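Iron-regulated outer membrane protein (Neisseria meningitidis, PDB 4B7O) is a TonB-dependent outer-membrane transporter for iron, probably taken up as siderophore complexes, with a plug domain inside a beta-barrel. Local coordinates at residues N70-Q75 against E87-E92; D430-Y435 against R523-I528. All coordinates share one frame; numbering follows the deposited sequence.

Contact 1: N70-Q75 against E87-E92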
loop_
_atom_site.group_PDB
_atom_site.type_symbol
_atom_site.label_atom_id
_atom_site.label_comp_id
_atom_site.label_asym_id
_atom_site.label_seq_id
_atom_site.Cartn_x
_atom_site.Cartn_y
_atom_site.Cartn_z
ATOM N N ASN A 70 -12.893 -4.802 5.495
ATOM C CA ASN A 70 -13.688 -3.576 5.648
ATOM C C ASN A 70 -13.263 -2.765 6.847
ATOM O O ASN A 70 -14.096 -2.303 7.596
ATOM C CB ASN A 70 -15.176 -3.871 5.737
ATOM C CG ASN A 70 -15.708 -4.621 4.523
ATOM O OD1 ASN A 70 -14.982 -4.872 3.549
ATOM N ND2 ASN A 70 -16.992 -4.995 4.584
ATOM N N ILE A 71 -11.965 -2.602 7.050
ATOM C CA ILE A 71 -11.510 -1.626 8.001
ATOM C C ILE A 71 -12.208 -0.302 7.763
ATOM O O ILE A 71 -12.611 0.379 8.683
ATOM C CB ILE A 71 -10.040 -1.368 7.855
ATOM C CG1 ILE A 71 -9.279 -2.516 8.435
ATOM C CG2 ILE A 71 -9.662 -0.137 8.644
ATOM C CD1 ILE A 71 -7.918 -2.537 7.801
ATOM N N VAL A 72 -12.378 0.075 6.512
ATOM C CA VAL A 72 -13.190 1.223 6.304
ATOM C C VAL A 72 -14.153 0.980 5.171
ATOM O O VAL A 72 -13.865 0.303 4.213
ATOM C CB VAL A 72 -12.336 2.527 6.206
ATOM C CG1 VAL A 72 -11.317 2.429 5.099
ATOM C CG2 VAL A 72 -13.216 3.786 6.082
ATOM N N THR A 73 -15.320 1.552 5.333
ATOM C CA THR A 73 -16.451 1.292 4.500
ATOM C C THR A 73 -16.892 2.660 3.993
ATOM O O THR A 73 -16.529 3.690 4.589
ATOM C CB THR A 73 -17.525 0.598 5.374
ATOM O OG1 THR A 73 -18.152 -0.444 4.644
ATOM C CG2 THR A 73 -18.548 1.555 5.918
ATOM N N LEU A 74 -17.651 2.669 2.896
ATOM C CA LEU A 74 -18.014 3.899 2.226
ATOM C C LEU A 74 -18.907 4.722 3.110
ATOM O O LEU A 74 -18.704 5.923 3.252
ATOM C CB LEU A 74 -18.673 3.649 0.869
ATOM C CG LEU A 74 -18.874 4.906 -0.007
ATOM C CD1 LEU A 74 -17.571 5.643 -0.274
ATOM C CD2 LEU A 74 -19.531 4.586 -1.340
ATOM N N GLN A 75 -19.863 4.078 3.754
ATOM C CA GLN A 75 -20.702 4.811 4.649
ATOM C C GLN A 75 -19.852 5.413 5.795
ATOM O O GLN A 75 -20.164 6.493 6.263
ATOM C CB GLN A 75 -21.904 3.970 5.100
ATOM C CG GLN A 75 -21.708 3.141 6.363
ATOM C CD GLN A 75 -21.937 3.933 7.648
ATOM O OE1 GLN A 75 -22.830 4.799 7.722
ATOM N NE2 GLN A 75 -21.126 3.643 8.673
ATOM N N GLU A 87 -4.654 9.338 6.914
ATOM C CA GLU A 87 -5.587 9.770 7.933
ATOM C C GLU A 87 -6.699 8.754 8.103
ATOM O O GLU A 87 -7.101 8.489 9.191
ATOM C CB GLU A 87 -6.185 11.195 7.709
ATOM C CG GLU A 87 -5.180 12.352 7.865
ATOM C CD GLU A 87 -4.667 12.514 9.293
ATOM O OE1 GLU A 87 -5.445 12.305 10.224
ATOM O OE2 GLU A 87 -3.476 12.814 9.492
ATOM N N LEU A 88 -7.199 8.219 7.017
ATOM C CA LEU A 88 -8.286 7.274 7.075
ATOM C C LEU A 88 -8.005 6.072 7.973
ATOM O O LEU A 88 -8.929 5.556 8.624
ATOM C CB LEU A 88 -8.579 6.744 5.665
ATOM C CG LEU A 88 -10.010 6.354 5.393
ATOM C CD1 LEU A 88 -10.994 7.298 6.083
ATOM C CD2 LEU A 88 -10.258 6.358 3.895
ATOM N N LEU A 89 -6.763 5.573 7.944
ATOM C CA LEU A 89 -6.446 4.367 8.668
ATOM C C LEU A 89 -5.591 4.723 9.896
ATOM O O LEU A 89 -4.680 3.926 10.265
ATOM C CB LEU A 89 -5.657 3.425 7.784
ATOM C CG LEU A 89 -6.131 3.265 6.338
ATOM C CD1 LEU A 89 -5.007 2.659 5.542
ATOM C CD2 LEU A 89 -7.379 2.414 6.216
ATOM N N LYS A 90 -5.816 5.905 10.496
ATOM C CA LYS A 90 -4.932 6.322 11.568
ATOM C C LYS A 90 -5.127 5.551 12.903
ATOM O O LYS A 90 -4.239 5.522 13.765
ATOM C CB LYS A 90 -4.988 7.810 11.802
ATOM C CG LYS A 90 -6.257 8.307 12.453
ATOM C CD LYS A 90 -6.195 9.832 12.583
ATOM C CE LYS A 90 -4.759 10.297 12.897
ATOM N NZ LYS A 90 -4.505 11.784 12.895
ATOM N N GLU A 91 -6.282 4.933 13.038
ATOM C CA GLU A 91 -6.611 4.153 14.198
ATOM C C GLU A 91 -6.119 2.709 14.113
ATOM O O GLU A 91 -6.249 1.962 15.061
ATOM C CB GLU A 91 -8.113 4.148 14.367
ATOM C CG GLU A 91 -8.467 4.520 15.769
ATOM C CD GLU A 91 -9.962 4.496 16.041
ATOM O OE1 GLU A 91 -10.757 4.822 15.099
ATOM O OE2 GLU A 91 -10.304 4.157 17.215
ATOM N N GLU A 92 -5.608 2.302 12.968
ATOM C CA GLU A 92 -4.997 0.990 12.850
ATOM C C GLU A 92 -3.513 1.002 13.232
ATOM O O GLU A 92 -2.686 1.497 12.497
ATOM C CB GLU A 92 -5.207 0.430 11.460
ATOM C CG GLU A 92 -4.402 -0.846 11.221
ATOM C CD GLU A 92 -4.604 -1.991 12.246
ATOM O OE1 GLU A 92 -5.798 -2.418 12.352
ATOM O OE2 GLU A 92 -3.565 -2.465 12.901
#
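Leu-88, on the last turn of helix 85-88, meets Val-72 through its branch point: Leu-88 CG lies 4.1 Å from Val-72 CG1, and Leu-88 CD1 comes to 4.2 Å from Val-72 CG2. Both valine methyls therefore touch this leucine, and the two side chains cross at about a right angle. Leu-89, the first residue to leave helical geometry, brings a single methyl. Leu-89 CD2 stands 4.1 Å from Val-72 CG1 and 4.2 Å from Ile-71 CG2, bridging two consecutive residues. In Ile-71, CG2 extends anti to the backbone N, toward Leu-89, while CG1 sits beside that N, anti to the carbonyl carbon (chi1 -75°). Ile-71 and Val-72 form a classic beta bulge facing Val-147 of strand 144-150, and Leu-89 also touches Val-147.

From Leu-89 to Glu-92 the chain makes a type I turn, and the polar side chains turn to other partners. Lys-90 NZ forms a salt bridge with Glu-87 OE1 (2.9 Å), meeting the syn lone pair of that carboxylate oxygen, and also pairs with Asp-692 of the barrel. Glu-91 reaches barrel residues Arg-657 and Ser-642, whereas Glu-92 pairs with Arg-68 inside the plug.

Contact between the segments is thus wholly apolar: it rests on the fit of branched side chains, with no directional bond between the segments, while Lys-90 and Glu-91 of the adjoining turn bind the barrel wall.

Contact 2: D430-Y435 against R523-I528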
loop_
_atom_site.group_PDB
_atom_site.type_symbol
_atom_site.label_atom_id
_atom_site.label_comp_id
_atom_site.label_asym_id
_atom_site.label_seq_id
_atom_site.Cartn_x
_atom_site.Cartn_y
_atom_site.Cartn_z
ATOM N N ASP A 430 34.382 3.004 -20.427
ATOM C CA ASP A 430 34.517 2.221 -21.628
ATOM C C ASP A 430 33.497 1.103 -21.611
ATOM O O ASP A 430 32.652 1.023 -22.487
ATOM C CB ASP A 430 35.944 1.678 -21.745
ATOM C CG ASP A 430 36.715 2.331 -22.876
ATOM O OD1 ASP A 430 36.325 2.084 -24.054
ATOM O OD2 ASP A 430 37.674 3.100 -22.586
ATOM N N LEU A 431 33.535 0.255 -20.594
ATOM C CA LEU A 431 32.581 -0.848 -20.553
ATOM C C LEU A 431 31.064 -0.429 -20.574
ATOM O O LEU A 431 30.248 -1.027 -21.295
ATOM C CB LEU A 431 32.885 -1.732 -19.343
ATOM C CG LEU A 431 32.612 -3.219 -19.526
ATOM C CD1 LEU A 431 32.563 -3.862 -18.152
ATOM C CD2 LEU A 431 31.335 -3.535 -20.305
ATOM N N VAL A 432 30.673 0.565 -19.780
ATOM C CA VAL A 432 29.234 0.873 -19.677
ATOM C C VAL A 432 28.737 1.438 -20.986
ATOM O O VAL A 432 27.670 1.017 -21.450
ATOM C CB VAL A 432 28.899 1.899 -18.596
ATOM C CG1 VAL A 432 27.380 2.031 -18.480
ATOM C CG2 VAL A 432 29.560 1.517 -17.271
ATOM N N HIS A 433 29.532 2.369 -21.581
ATOM C CA HIS A 433 29.211 3.017 -22.904
ATOM C C HIS A 433 28.973 2.018 -23.967
ATOM O O HIS A 433 28.213 2.273 -24.914
ATOM C CB HIS A 433 30.291 3.960 -23.387
ATOM C CG HIS A 433 30.567 5.107 -22.450
ATOM N ND1 HIS A 433 31.732 5.762 -22.445
ATOM C CD2 HIS A 433 29.792 5.679 -21.446
ATOM C CE1 HIS A 433 31.713 6.728 -21.497
ATOM N NE2 HIS A 433 30.525 6.671 -20.881
ATOM N N SER A 434 29.611 0.856 -23.792
ATOM C CA SER A 434 29.570 -0.221 -24.757
ATOM C C SER A 434 28.210 -0.883 -24.751
ATOM O O SER A 434 27.812 -1.459 -25.748
ATOM C CB SER A 434 30.673 -1.229 -24.463
ATOM O OG SER A 434 31.665 -0.603 -23.648
ATOM N N TYR A 435 27.475 -0.756 -23.647
ATOM C CA TYR A 435 26.253 -1.560 -23.454
ATOM C C TYR A 435 25.033 -1.146 -24.275
ATOM O O TYR A 435 24.769 0.037 -24.458
ATOM C CB TYR A 435 25.880 -1.608 -21.976
ATOM C CG TYR A 435 26.184 -2.927 -21.288
ATOM C CD1 TYR A 435 25.537 -4.104 -21.677
ATOM C CD2 TYR A 435 27.103 -2.983 -20.221
ATOM C CE1 TYR A 435 25.812 -5.303 -21.029
ATOM C CE2 TYR A 435 27.385 -4.174 -19.572
ATOM C CZ TYR A 435 26.733 -5.316 -19.970
ATOM O OH TYR A 435 27.013 -6.504 -19.345
ATOM N N ARG A 523 23.872 5.943 -14.638
ATOM C CA ARG A 523 24.629 5.836 -13.427
ATOM C C ARG A 523 25.258 4.491 -13.311
ATOM O O ARG A 523 26.039 4.261 -12.397
ATOM C CB ARG A 523 23.764 6.125 -12.245
ATOM C CG ARG A 523 23.498 7.600 -12.040
ATOM C CD ARG A 523 23.802 7.867 -10.570
ATOM N NE ARG A 523 23.718 9.278 -10.206
ATOM C CZ ARG A 523 22.982 9.744 -9.204
ATOM N NH1 ARG A 523 22.294 8.888 -8.453
ATOM N NH2 ARG A 523 22.952 11.054 -8.950
ATOM N N GLY A 524 24.952 3.596 -14.242
ATOM C CA GLY A 524 25.621 2.314 -14.222
ATOM C C GLY A 524 24.735 1.208 -14.702
ATOM O O GLY A 524 23.518 1.398 -14.844
ATOM N N ILE A 525 25.334 0.052 -14.994
ATOM C CA ILE A 525 24.523 -1.059 -15.435
ATOM C C ILE A 525 24.036 -1.716 -14.171
ATOM O O ILE A 525 24.742 -1.685 -13.140
ATOM C CB ILE A 525 25.282 -2.077 -16.295
ATOM C CG1 ILE A 525 25.914 -1.396 -17.503
ATOM C CG2 ILE A 525 24.312 -3.123 -16.810
ATOM C CD1 ILE A 525 24.945 -0.522 -18.295
ATOM N N ILE A 526 22.811 -2.240 -14.244
ATOM C CA ILE A 526 22.173 -2.951 -13.142
ATOM C C ILE A 526 21.707 -4.274 -13.670
ATOM O O ILE A 526 20.639 -4.373 -14.306
ATOM C CB ILE A 526 20.914 -2.248 -12.622
ATOM C CG1 ILE A 526 21.223 -0.835 -12.090
ATOM C CG2 ILE A 526 20.225 -3.162 -11.614
ATOM C CD1 ILE A 526 22.161 -0.755 -10.899
ATOM N N SER A 527 22.504 -5.294 -13.383
ATOM C CA SER A 527 22.206 -6.647 -13.817
ATOM C C SER A 527 21.539 -7.522 -12.692
ATOM O O SER A 527 21.139 -7.037 -11.622
ATOM C CB SER A 527 23.499 -7.280 -14.361
ATOM O OG SER A 527 23.201 -8.377 -15.223
ATOM N N ILE A 528 21.437 -8.815 -12.939
ATOM C CA ILE A 528 21.030 -9.750 -11.910
ATOM C C ILE A 528 22.007 -10.923 -11.945
ATOM O O ILE A 528 22.346 -11.400 -13.024
ATOM C CB ILE A 528 19.612 -10.228 -12.181
ATOM C CG1 ILE A 528 19.118 -11.162 -11.067
ATOM C CG2 ILE A 528 19.516 -10.841 -13.563
ATOM C CD1 ILE A 528 17.625 -11.424 -11.130
#
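Val-432, on the last turn of helix 423-434, directs CG1 at the end of Ile-525, and Val-432 CG1 to Ile-525 CD1 measures 3.5 Å, a tight methyl-methyl approach. CG1 is the branch that extends anti to the backbone N (chi1 -174°). The two side chains lie antiparallel alongside each other, and Val-432 CG1 is also 3.9 Å from Ile-525 CG1. Val-432 also touches Phe-399 of a neighbouring loop. His-433 points its CB away from the strand, and its NE2 is hydrogen-bonded to the carbonyl oxygen of Phe-399.

The chain leaves the helix at Tyr-435, whose backbone N bonds Val-432 O at 2.8 Å. This bond keeps the tyrosine close to the valine, and the two meet the same isoleucine. Tyr-435 CD2 is 3.4 Å from Ile-525 CG1, the shorter of the two side-chain approaches, and Tyr-435 CG is 4.0 Å from Ile-525 CD1. Ile-525 CG2 stands 4.3 Å above the plane of the Tyr-435 ring, displaced toward its rim. CG2 thus lies over the ring face, while CG1 stands beyond the rim next to CD2 of the tyrosine, and CD1, at the end of that arm, also presses on Val-432. Val-578 touches both Tyr-435 and Ile-525, extending the apolar cluster onto strand 578-600.

Strand 525-528 runs parallel to strand 578-600, with backbone bonds from Ile-525 to Ala-577 and Arg-579. Helix 423-434 and strand 525-528 both belong to long connections between barrel strands, and such packing of one loop on another is consistent with the folded extracellular loops of a TonB-dependent transporter barrel.

Overall arrangement
Contact 1 and contact 2 lie on opposite sides of the chain's centre, their own centres 46 Å apart and their nearest atoms about 31 Å apart, so neither touches the other. They follow in series: 70-75 with 87-92 closes within the plug, long before 430-435 meets 523-528 in the barrel part of the chain. They share no helix or strand. Contact 1 spans only 11 intervening residues, whereas contact 2 brings together connections separated by 87 residues, 59 of them in strands. The first is therefore local to the plug, held inside the barrel; the second joins two loops across several barrel strands, probably at the extracellular end.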